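Local coordinates for protein Old Yellow Enzyme (Pichia, PDB 6AGZ) that probably catalyses the asymmetric reduction of the carbon-carbon double bond of enone compounds, using a bound flavin mononucleotide in a TIM-barrel fold, at residues 258-270 with 302-314. Numbering follows the deposited sequence.
Sequences PIAQFGYILSELE and NSWMLQIWKGVVL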
ATOM      1  N   PRO A 258       0.134   7.187   3.406  1.00 16.61           N
ATOM      2  CA  PRO A 258      -1.157   7.052   2.708  1.00 16.71           C
ATOM      3  C   PRO A 258      -1.349   5.715   2.019  1.00 16.29           C
ATOM      4  O   PRO A 258      -2.492   5.351   1.720  1.00 16.38           O
ATOM      5  CB  PRO A 258      -1.128   8.205   1.694  1.00 17.81           C
ATOM      6  CG  PRO A 258       0.326   8.511   1.509  1.00 18.78           C
ATOM      7  CD  PRO A 258       0.952   8.278   2.850  1.00 17.95           C
ATOM      8  N   ILE A 259      -0.272   4.975   1.741  1.00 15.75           N
ATOM      9  CA  ILE A 259      -0.428   3.644   1.161  1.00 14.11           C
ATOM     10  C   ILE A 259      -1.130   2.716   2.145  1.00 15.59           C
ATOM     11  O   ILE A 259      -1.914   1.846   1.744  1.00 17.17           O
ATOM     12  CB  ILE A 259       0.943   3.095   0.715  1.00 13.30           C
ATOM     13  CG1 ILE A 259       1.443   3.866  -0.511  1.00 12.66           C
ATOM     14  CG2 ILE A 259       0.869   1.608   0.407  1.00 11.26           C
ATOM     15  CD1 ILE A 259       2.807   3.429  -1.002  1.00 10.77           C
ATOM     16  N   ALA A 260      -0.886   2.897   3.444  1.00 14.89           N
ATOM     17  CA  ALA A 260      -1.552   2.085   4.459  1.00 13.53           C
ATOM     18  C   ALA A 260      -2.994   2.527   4.677  1.00 13.93           C
ATOM     19  O   ALA A 260      -3.912   1.703   4.674  1.00 14.44           O
ATOM     20  CB  ALA A 260      -0.773   2.150   5.773  1.00 13.18           C
ATOM     21  N   GLN A 261      -3.202   3.827   4.886  1.00 15.93           N
ATOM     22  CA  GLN A 261      -4.540   4.356   5.140  1.00 15.29           C
ATOM     23  C   GLN A 261      -5.459   4.125   3.943  1.00 15.54           C
ATOM     24  O   GLN A 261      -6.475   3.419   4.035  1.00 18.12           O
ATOM     25  CB  GLN A 261      -4.425   5.848   5.466  1.00 14.13           C
ATOM     26  CG  GLN A 261      -5.726   6.552   5.780  1.00 14.69           C
ATOM     27  CD  GLN A 261      -6.306   6.155   7.121  1.00 15.66           C
ATOM     28  OE1 GLN A 261      -5.740   6.461   8.171  1.00 16.43           O
ATOM     29  NE2 GLN A 261      -7.450   5.487   7.092  1.00 17.21           N
ATOM     30  N   PHE A 262      -5.098   4.705   2.798  1.00 15.00           N
ATOM     31  CA  PHE A 262      -5.904   4.540   1.596  1.00 12.20           C
ATOM     32  C   PHE A 262      -5.822   3.120   1.054  1.00 10.76           C
ATOM     33  O   PHE A 262      -6.746   2.668   0.370  1.00 12.18           O
ATOM     34  CB  PHE A 262      -5.470   5.552   0.538  1.00 13.76           C
ATOM     35  CG  PHE A 262      -5.682   6.979   0.952  1.00 16.22           C
ATOM     36  CD1 PHE A 262      -6.840   7.648   0.596  1.00 18.84           C
ATOM     37  CD2 PHE A 262      -4.733   7.645   1.711  1.00 16.11           C
ATOM     38  CE1 PHE A 262      -7.043   8.961   0.981  1.00 18.80           C
ATOM     39  CE2 PHE A 262      -4.931   8.957   2.098  1.00 16.86           C
ATOM     40  CZ  PHE A 262      -6.088   9.615   1.732  1.00 17.05           C
ATOM     41  N   GLY A 263      -4.730   2.409   1.337  1.00 10.78           N
ATOM     42  CA  GLY A 263      -4.697   0.986   1.040  1.00  8.73           C
ATOM     43  C   GLY A 263      -5.787   0.230   1.774  1.00 10.87           C
ATOM     44  O   GLY A 263      -6.437  -0.655   1.209  1.00 12.95           O
ATOM     45  N   TYR A 264      -6.012   0.580   3.044  1.00 11.35           N
ATOM     46  CA  TYR A 264      -7.108  -0.023   3.795  1.00 10.16           C
ATOM     47  C   TYR A 264      -8.458   0.388   3.225  1.00 10.70           C
ATOM     48  O   TYR A 264      -9.373  -0.439   3.135  1.00 10.15           O
ATOM     49  CB  TYR A 264      -7.012   0.356   5.272  1.00 11.02           C
ATOM     50  CG  TYR A 264      -8.279   0.078   6.056  1.00 11.58           C
ATOM     51  CD1 TYR A 264      -8.551  -1.191   6.551  1.00 12.16           C
ATOM     52  CD2 TYR A 264      -9.204   1.086   6.301  1.00 11.55           C
ATOM     53  CE1 TYR A 264      -9.708  -1.449   7.265  1.00 12.12           C
ATOM     54  CE2 TYR A 264     -10.362   0.839   7.011  1.00 11.42           C
ATOM     55  CZ  TYR A 264     -10.610  -0.428   7.492  1.00 10.92           C
ATOM     56  OH  TYR A 264     -11.763  -0.674   8.200  1.00 12.60           O
ATOM     57  N   ILE A 265      -8.611   1.661   2.850  1.00 11.97           N
ATOM     58  CA  ILE A 265      -9.877   2.099   2.258  1.00 11.94           C
ATOM     59  C   ILE A 265     -10.188   1.287   1.004  1.00 11.28           C
ATOM     60  O   ILE A 265     -11.290   0.738   0.850  1.00 10.42           O
ATOM     61  CB  ILE A 265      -9.841   3.609   1.960  1.00 13.80           C
ATOM     62  CG1 ILE A 265      -9.763   4.400   3.267  1.00 13.51           C
ATOM     63  CG2 ILE A 265     -11.063   4.022   1.154  1.00 13.65           C
ATOM     64  CD1 ILE A 265      -9.620   5.891   3.073  1.00 14.59           C
ATOM     65  N   LEU A 266      -9.214   1.190   0.094  1.00 10.50           N
ATOM     66  CA  LEU A 266      -9.405   0.414  -1.128  1.00 14.03           C
ATOM     67  C   LEU A 266      -9.692  -1.048  -0.817  1.00 14.30           C
ATOM     68  O   LEU A 266     -10.527  -1.678  -1.478  1.00 14.95           O
ATOM     69  CB  LEU A 266      -8.173   0.533  -2.022  1.00 15.21           C
ATOM     70  CG  LEU A 266      -7.930   1.883  -2.692  1.00 15.86           C
ATOM     71  CD1 LEU A 266      -6.604   1.857  -3.415  1.00 17.05           C
ATOM     72  CD2 LEU A 266      -9.059   2.211  -3.655  1.00 17.48           C
ATOM     73  N   SER A 267      -9.001  -1.608   0.179  1.00 14.77           N
ATOM     74  CA  SER A 267      -9.258  -2.990   0.570  1.00 14.63           C
ATOM     75  C   SER A 267     -10.698  -3.175   1.028  1.00 14.96           C
ATOM     76  O   SER A 267     -11.326  -4.199   0.731  1.00 15.62           O
ATOM     77  CB  SER A 267      -8.285  -3.414   1.670  1.00 14.21           C
ATOM     78  OG  SER A 267      -8.517  -4.756   2.064  1.00 11.54           O
ATOM     79  N   GLU A 268     -11.241  -2.192   1.750  1.00 14.69           N
ATOM     80  CA  GLU A 268     -12.618  -2.300   2.223  1.00 13.89           C
ATOM     81  C   GLU A 268     -13.611  -2.180   1.075  1.00 13.48           C
ATOM     82  O   GLU A 268     -14.610  -2.911   1.033  1.00 14.88           O
ATOM     83  CB  GLU A 268     -12.886  -1.239   3.287  1.00 14.04           C
ATOM     84  CG  GLU A 268     -12.310  -1.592   4.644  1.00 14.69           C
ATOM     85  CD  GLU A 268     -12.995  -2.794   5.259  1.00 16.29           C
ATOM     86  OE1 GLU A 268     -14.174  -2.668   5.651  1.00 16.68           O
ATOM     87  OE2 GLU A 268     -12.364  -3.870   5.337  1.00 16.35           O
ATOM     88  N   LEU A 269     -13.357  -1.267   0.133  1.00 12.43           N
ATOM     89  CA  LEU A 269     -14.232  -1.166  -1.032  1.00 13.06           C
ATOM     90  C   LEU A 269     -14.213  -2.456  -1.846  1.00 14.43           C
ATOM     91  O   LEU A 269     -15.263  -2.935  -2.295  1.00 15.26           O
ATOM     92  CB  LEU A 269     -13.821   0.029  -1.893  1.00 13.07           C
ATOM     93  CG  LEU A 269     -13.878   1.396  -1.208  1.00 12.84           C
ATOM     94  CD1 LEU A 269     -13.421   2.493  -2.158  1.00 13.15           C
ATOM     95  CD2 LEU A 269     -15.279   1.680  -0.685  1.00 12.51           C
ATOM     96  N   GLU A 270     -13.026  -3.040  -2.033  1.00 16.07           N
ATOM     97  CA  GLU A 270     -12.929  -4.308  -2.747  1.00 17.03           C
ATOM     98  C   GLU A 270     -13.601  -5.439  -1.978  1.00 16.50           C
ATOM     99  O   GLU A 270     -14.130  -6.370  -2.593  1.00 16.79           O
ATOM    100  CB  GLU A 270     -11.463  -4.649  -3.020  1.00 16.48           C
ATOM    101  CG  GLU A 270     -11.257  -5.926  -3.824  1.00 17.11           C
ATOM    102  CD  GLU A 270     -11.801  -5.822  -5.236  1.00 17.67           C
ATOM    103  OE1 GLU A 270     -11.821  -4.702  -5.787  1.00 16.91           O
ATOM    104  OE2 GLU A 270     -12.211  -6.861  -5.797  1.00 17.52           O
ATOM    105  N   ASN A 302       0.511   5.225  -8.633  1.00 18.87           N
ATOM    106  CA  ASN A 302      -0.787   4.686  -8.241  1.00 18.95           C
ATOM    107  C   ASN A 302      -0.930   3.191  -8.508  1.00 18.53           C
ATOM    108  O   ASN A 302      -2.019   2.645  -8.296  1.00 18.01           O
ATOM    109  CB  ASN A 302      -1.910   5.436  -8.963  1.00 20.10           C
ATOM    110  CG  ASN A 302      -2.166   6.811  -8.378  1.00 21.35           C
ATOM    111  OD1 ASN A 302      -1.815   7.085  -7.231  1.00 22.62           O
ATOM    112  ND2 ASN A 302      -2.790   7.681  -9.164  1.00 21.03           N
ATOM    113  N   SER A 303       0.137   2.520  -8.954  1.00 18.48           N
ATOM    114  CA  SER A 303       0.036   1.109  -9.318  1.00 20.43           C
ATOM    115  C   SER A 303      -0.541   0.274  -8.182  1.00 19.17           C
ATOM    116  O   SER A 303      -1.422  -0.566  -8.404  1.00 17.12           O
ATOM    117  CB  SER A 303       1.409   0.572  -9.726  1.00 23.64           C
ATOM    118  OG  SER A 303       2.349   0.735  -8.679  1.00 25.84           O
ATOM    119  N   TRP A 304      -0.072   0.510  -6.952  1.00 19.55           N
ATOM    120  CA  TRP A 304      -0.552  -0.264  -5.813  1.00 17.12           C
ATOM    121  C   TRP A 304      -2.065  -0.159  -5.670  1.00 16.68           C
ATOM    122  O   TRP A 304      -2.732  -1.144  -5.336  1.00 17.00           O
ATOM    123  CB  TRP A 304       0.140   0.198  -4.530  1.00 16.86           C
ATOM    124  CG  TRP A 304      -0.052   1.653  -4.227  1.00 17.14           C
ATOM    125  CD1 TRP A 304       0.727   2.687  -4.654  1.00 18.36           C
ATOM    126  CD2 TRP A 304      -1.088   2.235  -3.425  1.00 15.90           C
ATOM    127  NE1 TRP A 304       0.240   3.878  -4.173  1.00 17.81           N
ATOM    128  CE2 TRP A 304      -0.873   3.629  -3.414  1.00 17.39           C
ATOM    129  CE3 TRP A 304      -2.175   1.715  -2.717  1.00 15.21           C
ATOM    130  CZ2 TRP A 304      -1.704   4.508  -2.722  1.00 17.68           C
ATOM    131  CZ3 TRP A 304      -3.001   2.591  -2.030  1.00 16.34           C
ATOM    132  CH2 TRP A 304      -2.761   3.971  -2.038  1.00 16.93           C
ATOM    133  N   MET A 305      -2.623   1.027  -5.930  1.00 15.89           N
ATOM    134  CA  MET A 305      -4.073   1.178  -5.889  1.00 15.49           C
ATOM    135  C   MET A 305      -4.743   0.175  -6.816  1.00 17.23           C
ATOM    136  O   MET A 305      -5.658  -0.556  -6.410  1.00 16.30           O
ATOM    137  CB  MET A 305      -4.465   2.610  -6.261  1.00 15.02           C
ATOM    138  CG  MET A 305      -3.777   3.673  -5.421  1.00 15.70           C
ATOM    139  SD  MET A 305      -4.382   5.348  -5.716  1.00 15.96           S
ATOM    140  CE  MET A 305      -5.940   5.301  -4.836  1.00 16.61           C
ATOM    141  N   LEU A 306      -4.262   0.088  -8.058  1.00 18.01           N
ATOM    142  CA  LEU A 306      -4.845  -0.845  -9.013  1.00 18.21           C
ATOM    143  C   LEU A 306      -4.621  -2.294  -8.604  1.00 19.05           C
ATOM    144  O   LEU A 306      -5.342  -3.178  -9.079  1.00 19.52           O
ATOM    145  CB  LEU A 306      -4.277  -0.599 -10.414  1.00 18.39           C
ATOM    146  CG  LEU A 306      -4.649   0.669 -11.196  1.00 19.89           C
ATOM    147  CD1 LEU A 306      -5.216   0.293 -12.558  1.00 20.88           C
ATOM    148  CD2 LEU A 306      -5.622   1.581 -10.453  1.00 18.01           C
ATOM    149  N   GLN A 307      -3.642  -2.557  -7.732  1.00 18.86           N
ATOM    150  CA  GLN A 307      -3.478  -3.906  -7.203  1.00 18.75           C
ATOM    151  C   GLN A 307      -4.649  -4.302  -6.315  1.00 17.69           C
ATOM    152  O   GLN A 307      -5.037  -5.475  -6.291  1.00 16.50           O
ATOM    153  CB  GLN A 307      -2.175  -4.020  -6.411  1.00 19.78           C
ATOM    154  CG  GLN A 307      -0.924  -4.185  -7.253  1.00 20.73           C
ATOM    155  CD  GLN A 307       0.261  -4.656  -6.431  1.00 19.85           C
ATOM    156  OE1 GLN A 307       1.340  -4.065  -6.476  1.00 18.96           O
ATOM    157  NE2 GLN A 307       0.063  -5.730  -5.674  1.00 17.89           N
ATOM    158  N   ILE A 308      -5.223  -3.345  -5.586  1.00 15.07           N
ATOM    159  CA  ILE A 308      -6.225  -3.657  -4.574  1.00 14.66           C
ATOM    160  C   ILE A 308      -7.615  -3.620  -5.192  1.00 16.03           C
ATOM    161  O   ILE A 308      -8.364  -4.601  -5.126  1.00 16.09           O
ATOM    162  CB  ILE A 308      -6.124  -2.691  -3.382  1.00 13.02           C
ATOM    163  CG1 ILE A 308      -4.696  -2.679  -2.832  1.00 11.71           C
ATOM    164  CG2 ILE A 308      -7.104  -3.092  -2.298  1.00 11.63           C
ATOM    165  CD1 ILE A 308      -4.450  -1.616  -1.786  1.00 13.97           C
ATOM    166  N   TRP A 309      -7.968  -2.488  -5.794  1.00 15.60           N
ATOM    167  CA  TRP A 309      -9.279  -2.327  -6.410  1.00 15.93           C
ATOM    168  C   TRP A 309      -9.289  -3.006  -7.774  1.00 17.57           C
ATOM    169  O   TRP A 309      -8.443  -2.713  -8.627  1.00 17.43           O
ATOM    170  CB  TRP A 309      -9.627  -0.846  -6.531  1.00 15.42           C
ATOM    171  CG  TRP A 309     -10.890  -0.601  -7.277  1.00 16.01           C
ATOM    172  CD1 TRP A 309     -11.010  -0.111  -8.542  1.00 15.71           C
ATOM    173  CD2 TRP A 309     -12.223  -0.847  -6.812  1.00 16.05           C
ATOM    174  NE1 TRP A 309     -12.334  -0.029  -8.894  1.00 16.26           N
ATOM    175  CE2 TRP A 309     -13.100  -0.476  -7.851  1.00 15.71           C
ATOM    176  CE3 TRP A 309     -12.760  -1.340  -5.619  1.00 15.19           C
ATOM    177  CZ2 TRP A 309     -14.484  -0.581  -7.732  1.00 15.58           C
ATOM    178  CZ3 TRP A 309     -14.134  -1.446  -5.504  1.00 13.58           C
ATOM    179  CH2 TRP A 309     -14.980  -1.067  -6.553  1.00 14.75           C
ATOM    180  N   LYS A 310     -10.247  -3.910  -7.982  1.00 18.67           N
ATOM    181  CA  LYS A 310     -10.318  -4.707  -9.198  1.00 20.58           C
ATOM    182  C   LYS A 310     -11.368  -4.216 -10.187  1.00 21.33           C
ATOM    183  O   LYS A 310     -11.421  -4.728 -11.311  1.00 21.93           O
ATOM    184  CB  LYS A 310     -10.607  -6.174  -8.853  1.00 21.09           C
ATOM    185  CG  LYS A 310      -9.612  -6.799  -7.891  1.00 20.57           C
ATOM    186  CD  LYS A 310      -8.227  -6.893  -8.507  1.00 22.01           C
ATOM    187  CE  LYS A 310      -7.285  -7.684  -7.614  1.00 24.14           C
ATOM    188  NZ  LYS A 310      -5.946  -7.854  -8.240  1.00 25.09           N
ATOM    189  N   GLY A 311     -12.194  -3.248  -9.809  1.00 20.06           N
ATOM    190  CA  GLY A 311     -13.267  -2.770 -10.653  1.00 17.86           C
ATOM    191  C   GLY A 311     -12.832  -1.648 -11.571  1.00 16.58           C
ATOM    192  O   GLY A 311     -11.643  -1.414 -11.796  1.00 15.02           O
ATOM    193  N   VAL A 312     -13.829  -0.947 -12.116  1.00 17.82           N
ATOM    194  CA  VAL A 312     -13.554   0.190 -12.984  1.00 17.13           C
ATOM    195  C   VAL A 312     -12.828   1.263 -12.189  1.00 16.09           C
ATOM    196  O   VAL A 312     -13.230   1.613 -11.071  1.00 15.68           O
ATOM    197  CB  VAL A 312     -14.858   0.727 -13.593  1.00 17.21           C
ATOM    198  CG1 VAL A 312     -14.590   1.981 -14.412  1.00 16.65           C
ATOM    199  CG2 VAL A 312     -15.526  -0.341 -14.446  1.00 17.27           C
ATOM    200  N   VAL A 313     -11.745   1.787 -12.758  1.00 15.75           N
ATOM    201  CA  VAL A 313     -10.958   2.838 -12.128  1.00 16.37           C
ATOM    202  C   VAL A 313     -10.832   3.996 -13.108  1.00 17.24           C
ATOM    203  O   VAL A 313     -10.472   3.795 -14.272  1.00 17.04           O
ATOM    204  CB  VAL A 313      -9.570   2.334 -11.682  1.00 17.68           C
ATOM    205  CG1 VAL A 313      -8.826   1.670 -12.837  1.00 18.32           C
ATOM    206  CG2 VAL A 313      -8.753   3.475 -11.096  1.00 17.66           C
ATOM    207  N   LEU A 314     -11.151   5.199 -12.644  1.00 17.11           N
ATOM    208  CA  LEU A 314     -11.007   6.414 -13.435  1.00 17.33           C
ATOM    209  C   LEU A 314      -9.720   7.110 -13.015  1.00 15.97           C
ATOM    210  O   LEU A 314      -9.581   7.505 -11.859  1.00 15.57           O
ATOM    211  CB  LEU A 314     -12.207   7.340 -13.237  1.00 17.49           C
ATOM    212  CG  LEU A 314     -12.024   8.793 -13.679  1.00 17.63           C
ATOM    213  CD1 LEU A 314     -11.747   8.878 -15.173  1.00 17.00           C
ATOM    214  CD2 LEU A 314     -13.240   9.626 -13.304  1.00 16.80           C
TER
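L266 and W304 join two neighbouring outer helices of the TIM barrel, 258-270 and 303-308. The helices run nearly parallel, with a signed crossing angle of -26°. Strand 281-285 follows the first helix in the barrel, and M305 and W309 also pack on it.

The W304 indole lies against the N-terminal turns of 258-270. Its CG sits between the backbone N and the carbonyl carbon (chi1 58°), which turns the ring toward the other helix. I259 CG1 makes a CH-pi contact over one face, 4.0 Å from the centroid of the five-membered ring. M305 CG lies against the opposite face, near the rim. F262 CB meets the ring edge at CH2. W304 NE1 is hydrogen-bonded to Y243.

L266 CD1 lies 3.6 Å from M305 CB, the two side chains crossing at about a right angle. I308 lies along the next turns: CD1 is 3.8 Å from G263 CA, and CG2 is 3.5 Å from S267 N.

At the far end, L269 CB touches W309 CZ3 at 3.9 Å. E270 bends at chi2 (65°) and reaches the loop after the short helix. R278 forms a salt bridge with OE1. With an alanine in place of E270, K310 N would probably lose its acceptor here, and R278 would lose one carboxylate partner. K310 N donates to E270 OE1 at 2.8 Å, from above the carboxylate plane.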